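Local coordinates for protein serine protease inhibitor 4, isoform B (Drosophila melanogaster, PDB 4P0F) that probably inhibits serine and cysteine endopeptidases as a member of the serpin family, at residues A[151-154]-A[155-158]. Sequence-based numbering, arbitrary orientation.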
loop_
_atom_site.group_PDB
_atom_site.type_symbol
_atom_site.label_atom_id
_atom_site.label_comp_id
_atom_site.label_asym_id
_atom_site.label_seq_id
_atom_site.Cartn_x
_atom_site.Cartn_y
_atom_site.Cartn_z
ATOM N N LEU A 151 13.180 -1.348 -7.221
ATOM C CA LEU A 151 12.631 -1.496 -5.869
ATOM C C LEU A 151 13.729 -1.755 -4.843
ATOM O O LEU A 151 13.850 -1.025 -3.862
ATOM C CB LEU A 151 11.603 -2.630 -5.808
ATOM C CG LEU A 151 10.999 -2.868 -4.413
ATOM C CD1 LEU A 151 10.093 -1.728 -4.028
ATOM C CD2 LEU A 151 10.262 -4.179 -4.340
ATOM N N VAL A 152 14.520 -2.802 -5.071
ATOM C CA VAL A 152 15.556 -3.210 -4.127
ATOM C C VAL A 152 16.928 -2.856 -4.674
ATOM O O VAL A 152 17.379 -3.483 -5.621
ATOM C CB VAL A 152 15.495 -4.720 -3.841
ATOM C CG1 VAL A 152 16.519 -5.100 -2.778
ATOM C CG2 VAL A 152 14.092 -5.115 -3.403
ATOM N N PRO A 153 17.594 -1.846 -4.090
ATOM C CA PRO A 153 18.900 -1.466 -4.645
ATOM C C PRO A 153 19.947 -2.532 -4.416
ATOM O O PRO A 153 19.894 -3.236 -3.406
ATOM C CB PRO A 153 19.269 -0.189 -3.878
ATOM C CG PRO A 153 18.047 0.222 -3.143
ATOM C CD PRO A 153 17.216 -0.997 -2.948
ATOM N N ALA A 154 20.902 -2.640 -5.330
ATOM C CA ALA A 154 21.965 -3.615 -5.199
ATOM C C ALA A 154 22.736 -3.401 -3.906
ATOM O O ALA A 154 23.239 -4.365 -3.328
ATOM C CB ALA A 154 22.908 -3.540 -6.391
ATOM N N ASP A 155 22.807 -2.158 -3.428
ATOM C CA ASP A 155 23.693 -1.865 -2.307
ATOM C C ASP A 155 23.107 -2.246 -0.939
ATOM O O ASP A 155 23.779 -2.058 0.077
ATOM C CB ASP A 155 24.150 -0.385 -2.312
ATOM C CG ASP A 155 23.022 0.638 -2.160
ATOM O OD1 ASP A 155 21.868 0.315 -1.809
ATOM O OD2 ASP A 155 23.335 1.831 -2.374
ATOM N N VAL A 156 21.910 -2.827 -0.905
ATOM C CA VAL A 156 21.419 -3.426 0.357
ATOM C C VAL A 156 21.485 -4.951 0.342
ATOM O O VAL A 156 21.037 -5.598 1.294
ATOM C CB VAL A 156 19.966 -3.010 0.698
ATOM C CG1 VAL A 156 19.855 -1.507 0.787
ATOM C CG2 VAL A 156 18.965 -3.584 -0.286
ATOM N N LEU A 157 22.060 -5.507 -0.723
ATOM C CA LEU A 157 22.231 -6.948 -0.882
ATOM C C LEU A 157 23.710 -7.298 -0.893
ATOM O O LEU A 157 24.506 -6.572 -1.476
ATOM C CB LEU A 157 21.579 -7.433 -2.185
ATOM C CG LEU A 157 20.094 -7.113 -2.363
ATOM C CD1 LEU A 157 19.576 -7.642 -3.697
ATOM C CD2 LEU A 157 19.262 -7.668 -1.224
ATOM N N ASN A 158 24.067 -8.417 -0.265
ATOM C CA ASN A 158 25.438 -8.924 -0.313
ATOM C C ASN A 158 25.485 -10.406 0.056
ATOM O O ASN A 158 24.448 -11.056 0.141
ATOM C CB ASN A 158 26.357 -8.100 0.602
ATOM C CG ASN A 158 25.973 -8.178 2.080
ATOM O OD1 ASN A 158 25.354 -9.136 2.537
ATOM N ND2 ASN A 158 26.350 -7.153 2.832
#
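Val152 meets both Val156 and Leu157 through one methyl, CG1. That branch lies anti to the backbone N (chi1 -176°), which sets it beside the carbonyl carbon, on the side of Val156 and Leu157, and its CG1 stands 3.8 Å from Val156 CG2. Leu157 presents its fork, with CG, CD1 and CD2 each 4.1 Å from Val152 CG1; the valine side chain runs roughly perpendicular to both partners. In Val156, chi1 of -57° for CG1 leaves CG2 between the backbone N and carbonyl carbon, and there CG2 comes within 3.3 Å of Pro153 O; it also borders Pro153 CD at 4.1 Å. At the CB side of the proline ring, Asp155 OD1 lies 3.4 Å from Pro153 CB, a carboxylate oxygen against aliphatic carbon.

Two successive backbone bonds shape the bend: Val156 N to Pro153 O at 3.2 Å, and Leu157 N to Ala154 O at 3.1 Å. Ala154 O also accepts from Asn129 ND2, so two donors grip it and tie the turn to helix 129-143, on which Val152 (at Ile136) and Leu157 (at Asn129) also rest. Consecutive i to i+3 bonds identify a short 3-10 turn, here in the connection between helix 129-143 and strand 161-174 of the serpin fold.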